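Local coordinates for protein SAP-like pentraxin (Limulus polyphemus, PDB 3FLP) that probably acts as a calcium-dependent, sugar-binding lectin of the pentraxin family, carrying two calcium ions per subunit in a doubly stacked heptameric ring assembly, at residues A[7-12]-A[20-25]; A[63-68]-A[85-90]; A[112-117]-A[122-127]. One frame throughout, in Å; residues are numbered along the deposited sequence.

Contact 1: residues A[7-12]-A[20-25]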
# COMPACT_ATOMS: atom_id res chain seq x y z
N VAL A 7 20.67 18.03 20.08
CA VAL A 7 20.80 19.24 20.89
C VAL A 7 22.24 19.24 21.39
O VAL A 7 22.79 18.18 21.69
CB VAL A 7 19.83 19.22 22.11
CG1 VAL A 7 20.23 20.29 23.14
CG2 VAL A 7 18.41 19.46 21.64
N LYS A 8 22.87 20.40 21.45
CA LYS A 8 24.24 20.45 21.91
C LYS A 8 24.42 21.51 23.00
O LYS A 8 23.60 22.43 23.14
CB LYS A 8 25.19 20.76 20.74
CG LYS A 8 25.22 22.22 20.33
CD LYS A 8 26.24 22.49 19.22
CE LYS A 8 26.16 23.95 18.77
NZ LYS A 8 27.12 24.24 17.67
N ILE A 9 25.48 21.35 23.77
CA ILE A 9 25.80 22.29 24.84
C ILE A 9 27.21 22.79 24.57
O ILE A 9 28.12 21.99 24.31
CB ILE A 9 25.79 21.61 26.23
CG1 ILE A 9 24.40 21.07 26.56
CG2 ILE A 9 26.27 22.59 27.29
CD1 ILE A 9 23.35 22.14 26.77
N SER A 10 27.40 24.10 24.60
CA SER A 10 28.71 24.69 24.39
C SER A 10 29.28 25.12 25.74
O SER A 10 28.61 25.80 26.52
CB SER A 10 28.62 25.91 23.47
OG SER A 10 28.14 25.54 22.19
N PHE A 11 30.51 24.70 26.00
CA PHE A 11 31.23 25.05 27.23
C PHE A 11 32.25 26.06 26.72
O PHE A 11 33.34 25.69 26.29
CB PHE A 11 31.90 23.80 27.80
CG PHE A 11 30.93 22.74 28.25
CD1 PHE A 11 30.39 22.77 29.53
CD2 PHE A 11 30.51 21.74 27.38
CE1 PHE A 11 29.45 21.83 29.94
CE2 PHE A 11 29.57 20.79 27.77
CZ PHE A 11 29.03 20.84 29.06
N PRO A 12 31.90 27.36 26.76
CA PRO A 12 32.66 28.54 26.32
C PRO A 12 34.13 28.63 26.68
O PRO A 12 34.98 28.89 25.82
CB PRO A 12 31.86 29.70 26.90
CG PRO A 12 30.47 29.15 27.02
CD PRO A 12 30.74 27.78 27.56
N PRO A 20 31.68 26.86 33.56
CA PRO A 20 30.53 26.30 32.84
C PRO A 20 30.46 24.78 33.00
O PRO A 20 31.46 24.08 32.84
CB PRO A 20 30.76 26.74 31.39
CG PRO A 20 32.26 26.93 31.33
CD PRO A 20 32.57 27.58 32.64
N HIS A 21 29.28 24.26 33.35
CA HIS A 21 29.13 22.83 33.54
C HIS A 21 27.68 22.38 33.60
O HIS A 21 26.76 23.19 33.66
CB HIS A 21 29.80 22.39 34.86
CG HIS A 21 29.05 22.81 36.08
ND1 HIS A 21 29.03 24.11 36.54
CD2 HIS A 21 28.26 22.10 36.94
CE1 HIS A 21 28.28 24.19 37.63
NE2 HIS A 21 27.81 22.98 37.89
N LEU A 22 27.50 21.07 33.60
CA LEU A 22 26.19 20.45 33.71
C LEU A 22 26.31 19.50 34.90
O LEU A 22 27.38 18.95 35.14
CB LEU A 22 25.85 19.62 32.47
CG LEU A 22 25.96 20.22 31.07
CD1 LEU A 22 25.39 19.21 30.06
CD2 LEU A 22 25.19 21.52 31.00
N ARG A 23 25.22 19.33 35.64
CA ARG A 23 25.21 18.40 36.76
C ARG A 23 23.89 17.66 36.68
O ARG A 23 22.82 18.28 36.73
CB ARG A 23 25.31 19.13 38.11
CG ARG A 23 25.44 18.16 39.30
CD ARG A 23 25.47 18.88 40.65
NE ARG A 23 24.14 19.34 41.04
CZ ARG A 23 23.80 20.61 41.21
NH1 ARG A 23 24.69 21.57 41.02
NH2 ARG A 23 22.56 20.92 41.56
N PHE A 24 23.94 16.35 36.53
CA PHE A 24 22.71 15.59 36.44
C PHE A 24 22.00 15.53 37.78
O PHE A 24 22.62 15.32 38.82
CB PHE A 24 22.98 14.19 35.89
CG PHE A 24 23.27 14.19 34.42
CD1 PHE A 24 24.52 14.55 33.94
CD2 PHE A 24 22.27 13.89 33.50
CE1 PHE A 24 24.78 14.63 32.57
CE2 PHE A 24 22.51 13.96 32.12
CZ PHE A 24 23.77 14.33 31.66
N MET A 25 20.69 15.76 37.73
CA MET A 25 19.85 15.78 38.92
C MET A 25 19.76 14.46 39.67
O MET A 25 19.70 14.45 40.89
CB MET A 25 18.44 16.26 38.55
CG MET A 25 18.38 17.68 38.01
SD MET A 25 18.90 18.90 39.25
CE MET A 25 17.46 18.91 40.31
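Phe11 drives the rim of its ring against the chain from Pro20 to Leu22, joining the two sheets of the pentraxin β-sandwich. Strand 7-11 lies in one sheet, between strands 161-169 and 207-211, and strand 21-24 in the other, between strands 139-142 and 201-204. The strand axes pass 8.8 Å apart at 129°, and no hydrogen bond crosses between the segments, which meet by apolar packing. Three successive ring atoms of Phe11 each find a separate partner. CD1 lies 3.7 Å from the carbonyl O of Pro20, whose hydrogen bond comes from Gln144 NE2. CE1 meets the CA of His21 at 3.7 Å, in the plane of the ring, and CZ reaches CG of Leu22, likewise at 3.7 Å. Phe11 takes chi1 -65°, with CG beside the backbone N and anti to the carbonyl carbon; this swings the ring toward segment 20-25 although the CB itself points neither to nor from it. One ring face is overlain near its rim by Ile9 CG2, 3.6 Å above the plane. Only the backbone of His21 meets the ring; its CB points away from segment 7-12, and ND1 is hydrogen-bonded to the carbonyl O of Phe19. Deeper in the interface, the two methyls of Leu22 meet the two branches of Ile9, one on each. At chi1 -63°, Ile9 turns CG2 anti to its nitrogen and CG1 anti to its carbonyl carbon; Leu22 CD2 approaches Ile9 CG2 to 4.0 Å, and Leu22 CD1 approaches Ile9 CG1 to 4.1 Å. At the opposite end, two proline rings slide past each other in antiparallel fashion, with Pro12 CD 4.0 Å from Pro20 CB.

Contact 2: residues A[63-68]-A[85-90]; sequences ITSMYV and NKYISC
Tyr67 and Tyr87 form a T-shaped pair, with the edge of Tyr67 directed at one face of Tyr87. The ring centroids are 5.0 Å apart and the planes stand at 76°. The leading atom, Tyr67 CE2, sits over the Tyr87 ring toward its rim, 3.5 Å from Tyr87 CE1. Two different torsions bring the rings together: Tyr67 has CG between its backbone N and carbonyl carbon (chi1 73°), whereas Tyr87 has CG beside its N and anti to the carbonyl carbon (chi1 -71°).

Both tyrosines reach across strand 73-80, which separates strands 60-68 and 86-90 in the seven-stranded sheet of the pentraxin β-sandwich; the two segments share no direct hydrogen bond.

Polar contact goes instead through a water. It accepts a hydrogen bond from Ser65 OG at 2.6 Å and donates to the carbonyl O of Ile63 at 3.0 Å and to Asn85 OD1 at 2.9 Å. Asn85 OD1 also receives Gln79 NE2 from the intervening strand. Tyr67 OH is hydrogen-bonded to Lys69 NZ. Ser65 OG approaches the Tyr87 ring obliquely and lies 3.7 Å from Tyr87 OH.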
# COMPACT_ATOMS: atom_id res chain seq x y z
N ILE A 63 36.28 9.07 35.73
CA ILE A 63 36.50 10.33 35.03
C ILE A 63 37.12 10.12 33.66
O ILE A 63 38.15 9.45 33.53
CB ILE A 63 37.42 11.29 35.82
CG1 ILE A 63 37.55 10.84 37.27
CG2 ILE A 63 36.84 12.69 35.77
CD1 ILE A 63 38.52 11.67 38.08
N THR A 64 36.49 10.69 32.64
CA THR A 64 37.00 10.59 31.28
C THR A 64 37.70 11.90 30.94
O THR A 64 37.36 12.95 31.48
CB THR A 64 35.86 10.38 30.25
OG1 THR A 64 34.96 11.49 30.30
CG2 THR A 64 35.10 9.08 30.54
N SER A 65 38.67 11.82 30.05
CA SER A 65 39.42 13.00 29.66
C SER A 65 40.04 12.80 28.29
O SER A 65 40.00 11.70 27.73
CB SER A 65 40.54 13.26 30.67
OG SER A 65 41.40 12.13 30.75
N MET A 66 40.63 13.86 27.77
CA MET A 66 41.28 13.79 26.47
C MET A 66 42.27 14.92 26.36
O MET A 66 42.25 15.87 27.14
CB MET A 66 40.25 13.96 25.34
CG MET A 66 39.71 15.39 25.22
SD MET A 66 38.93 15.78 23.62
CE MET A 66 40.35 16.36 22.68
N TYR A 67 43.16 14.80 25.38
CA TYR A 67 44.11 15.84 25.07
C TYR A 67 44.68 15.47 23.71
O TYR A 67 44.55 14.33 23.27
CB TYR A 67 45.20 15.98 26.15
CG TYR A 67 46.24 14.90 26.23
CD1 TYR A 67 47.37 14.93 25.40
CD2 TYR A 67 46.15 13.88 27.17
CE1 TYR A 67 48.37 13.98 25.53
CE2 TYR A 67 47.14 12.93 27.31
CZ TYR A 67 48.25 12.99 26.49
OH TYR A 67 49.23 12.04 26.63
N VAL A 68 45.25 16.46 23.04
CA VAL A 68 45.81 16.25 21.72
C VAL A 68 47.32 16.33 21.81
O VAL A 68 47.86 17.31 22.34
CB VAL A 68 45.28 17.32 20.75
CG1 VAL A 68 45.81 17.07 19.35
CG2 VAL A 68 43.76 17.31 20.77
N ASN A 85 45.59 8.34 35.72
CA ASN A 85 44.92 8.42 34.44
C ASN A 85 45.54 7.45 33.45
O ASN A 85 46.76 7.42 33.27
CB ASN A 85 44.99 9.84 33.88
CG ASN A 85 44.09 10.81 34.63
OD1 ASN A 85 42.87 10.60 34.72
ND2 ASN A 85 44.68 11.87 35.17
N LYS A 86 44.71 6.62 32.82
CA LYS A 86 45.18 5.66 31.84
C LYS A 86 44.85 6.22 30.46
O LYS A 86 43.70 6.56 30.18
CB LYS A 86 44.49 4.30 32.04
CG LYS A 86 44.51 3.78 33.47
CD LYS A 86 45.93 3.60 33.99
CE LYS A 86 45.93 3.03 35.40
NZ LYS A 86 47.32 2.83 35.89
N TYR A 87 45.87 6.34 29.61
CA TYR A 87 45.68 6.89 28.28
C TYR A 87 45.88 5.89 27.15
O TYR A 87 46.76 5.04 27.20
CB TYR A 87 46.62 8.08 28.07
CG TYR A 87 46.24 9.31 28.86
CD1 TYR A 87 45.15 10.09 28.47
CD2 TYR A 87 46.95 9.68 30.00
CE1 TYR A 87 44.77 11.21 29.21
CE2 TYR A 87 46.57 10.80 30.75
CZ TYR A 87 45.48 11.56 30.34
OH TYR A 87 45.09 12.66 31.07
N ILE A 88 45.04 6.01 26.13
CA ILE A 88 45.12 5.17 24.94
C ILE A 88 45.07 6.13 23.76
O ILE A 88 44.15 6.95 23.65
CB ILE A 88 43.94 4.18 24.84
CG1 ILE A 88 44.02 3.16 25.98
CG2 ILE A 88 43.98 3.48 23.48
CD1 ILE A 88 42.90 2.15 25.98
N SER A 89 46.07 6.06 22.89
CA SER A 89 46.10 6.95 21.75
C SER A 89 45.27 6.41 20.59
O SER A 89 45.17 5.20 20.39
CB SER A 89 47.55 7.24 21.32
OG SER A 89 48.22 6.07 20.94
N CYS A 90 44.65 7.34 19.87
CA CYS A 90 43.82 7.00 18.73
C CYS A 90 44.49 7.45 17.43
O CYS A 90 45.00 8.57 17.35
CB CYS A 90 42.45 7.69 18.86
SG CYS A 90 41.33 7.05 20.15
O HOH W 1 40.83 10.60 32.72

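Contact 3: residues A[112-117]-A[122-127]; sequences RMAVYA and CGTMEN
Met113 and Met125 face each other as an antiparallel hydrogen-bonded pair, one of two closely packed parts of this contact. Met113 N donates to Met125 O at 2.9 Å, and Met125 N returns a bond to Met113 O at 2.8 Å. Their side chains leave on the same face as Val115, toward strands 73-80 and 86-90 of the other sheet; extended beyond CG, Met113 runs on to Leu78 and Ile88. The other close part is the turn end, where Cys122 N donates to Val115 O at 3.0 Å in a nearly straight bond (168°). The Cys122 side chain fits between two neighbours, with CB 3.8 Å from Val115 CG2 and SG 3.7 Å from Ala117 CB, and SG continues into the disulfide to Cys90.

Between these parts the pairing is looser. Val115 N makes a weak bond to Gly123 O, and a water beside it donates to Val115 O and accepts from Gly123 N. The solvent side carries Thr124, whose CG2 lies against Ala114 CB at 3.8 Å, and a salt bridge from Arg112 NE to Glu126 OE2. That bond, 3.0 Å long, is weak and bent, with guanidinium and carboxylate planes 83° apart. Arg112 has CG anti to its backbone N (chi1 175°) and bends at chi3 to lie alongside Glu126, while its NH2 forms a second salt bridge with Glu95 of a neighbouring subunit. Strands 112-117 and 120-125 thus make a β-hairpin, with strand 112-117 continuing on its other side to strand 100-107 in the pentraxin β-sandwich.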
# COMPACT_ATOMS: atom_id res chain seq x y z
N ARG A 112 39.04 -4.32 32.20
CA ARG A 112 39.42 -3.89 30.87
C ARG A 112 38.86 -2.53 30.48
O ARG A 112 37.69 -2.23 30.73
CB ARG A 112 39.00 -4.92 29.82
CG ARG A 112 39.27 -4.47 28.39
CD ARG A 112 39.04 -5.59 27.39
NE ARG A 112 39.97 -6.69 27.62
CZ ARG A 112 40.02 -7.79 26.88
NH1 ARG A 112 39.20 -7.94 25.84
NH2 ARG A 112 40.89 -8.74 27.17
N MET A 113 39.71 -1.72 29.86
CA MET A 113 39.34 -0.40 29.39
C MET A 113 39.53 -0.38 27.88
O MET A 113 40.50 -0.92 27.37
CB MET A 113 40.23 0.67 30.03
CG MET A 113 40.26 2.00 29.27
SD MET A 113 41.62 3.07 29.79
CE MET A 113 41.45 4.47 28.65
N ALA A 114 38.60 0.24 27.17
CA ALA A 114 38.69 0.34 25.71
C ALA A 114 38.10 1.67 25.28
O ALA A 114 37.08 2.11 25.83
CB ALA A 114 37.93 -0.82 25.05
N VAL A 115 38.74 2.33 24.32
CA VAL A 115 38.23 3.60 23.84
C VAL A 115 38.05 3.55 22.33
O VAL A 115 38.72 2.78 21.63
CB VAL A 115 39.17 4.78 24.20
CG1 VAL A 115 39.33 4.85 25.71
CG2 VAL A 115 40.52 4.63 23.52
N TYR A 116 37.12 4.36 21.84
CA TYR A 116 36.81 4.40 20.43
C TYR A 116 36.69 5.83 19.90
O TYR A 116 36.18 6.71 20.58
CB TYR A 116 35.49 3.67 20.18
CG TYR A 116 35.49 2.23 20.62
CD1 TYR A 116 35.40 1.88 21.98
CD2 TYR A 116 35.62 1.20 19.69
CE1 TYR A 116 35.43 0.55 22.37
CE2 TYR A 116 35.66 -0.12 20.07
CZ TYR A 116 35.56 -0.44 21.42
OH TYR A 116 35.61 -1.76 21.77
N ALA A 117 37.17 6.03 18.68
CA ALA A 117 37.11 7.34 18.03
C ALA A 117 36.35 7.14 16.72
O ALA A 117 36.73 6.30 15.91
CB ALA A 117 38.51 7.86 17.77
N CYS A 122 40.43 2.10 19.29
CA CYS A 122 41.76 2.70 19.31
C CYS A 122 42.72 1.77 20.05
O CYS A 122 43.93 1.85 19.88
CB CYS A 122 41.76 4.05 20.02
SG CYS A 122 40.63 5.31 19.34
N GLY A 123 42.16 0.89 20.88
CA GLY A 123 42.98 -0.03 21.64
C GLY A 123 42.39 -0.30 23.01
O GLY A 123 41.36 0.28 23.37
N THR A 124 43.04 -1.16 23.78
CA THR A 124 42.55 -1.50 25.11
C THR A 124 43.68 -1.46 26.14
O THR A 124 44.86 -1.38 25.79
CB THR A 124 41.94 -2.91 25.14
OG1 THR A 124 42.97 -3.86 24.82
CG2 THR A 124 40.81 -3.04 24.11
N MET A 125 43.29 -1.50 27.41
CA MET A 125 44.25 -1.50 28.50
C MET A 125 43.70 -2.37 29.63
O MET A 125 42.51 -2.33 29.95
CB MET A 125 44.49 -0.07 28.99
CG MET A 125 45.63 0.04 29.99
SD MET A 125 46.28 1.70 30.08
CE MET A 125 47.26 1.74 28.59
N GLU A 126 44.58 -3.17 30.23
CA GLU A 126 44.20 -4.06 31.30
C GLU A 126 44.41 -3.44 32.67
O GLU A 126 45.04 -2.38 32.80
CB GLU A 126 44.99 -5.37 31.21
CG GLU A 126 44.74 -6.18 29.94
CD GLU A 126 43.26 -6.48 29.72
OE1 GLU A 126 42.58 -6.89 30.68
OE2 GLU A 126 42.79 -6.32 28.58
N ASN A 127 43.87 -4.09 33.69
CA ASN A 127 44.01 -3.66 35.06
C ASN A 127 43.59 -2.23 35.36
O ASN A 127 44.31 -1.47 36.01
CB ASN A 127 45.45 -3.92 35.51
CG ASN A 127 45.78 -5.40 35.47
OD1 ASN A 127 45.21 -6.19 36.21
ND2 ASN A 127 46.69 -5.78 34.57
O HOH W 2 39.19 -0.13 21.47

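How the contacts relate
The three contacts follow one another along the chain within a single pentraxin β-sandwich. Contact 1 spans both sheets; contacts 2 and 3 lie on the other side of the chain's centre, with their centres about 20 and 26 Å from that of contact 1. Contact 2 belongs to the seven-stranded sheet that also holds strand 21-24, and contact 3 to the sheet that also holds strand 7-11. Contacts 2 and 3 are only about 10 Å apart between centres and touch directly: the Cys90-Cys122 disulfide ties their sheets covalently, and Met113 packs against strand 86-90. Thus the two sheets are packed together through contact 1 on one side of the chain's centre, and are packed and also disulfide-linked on the other.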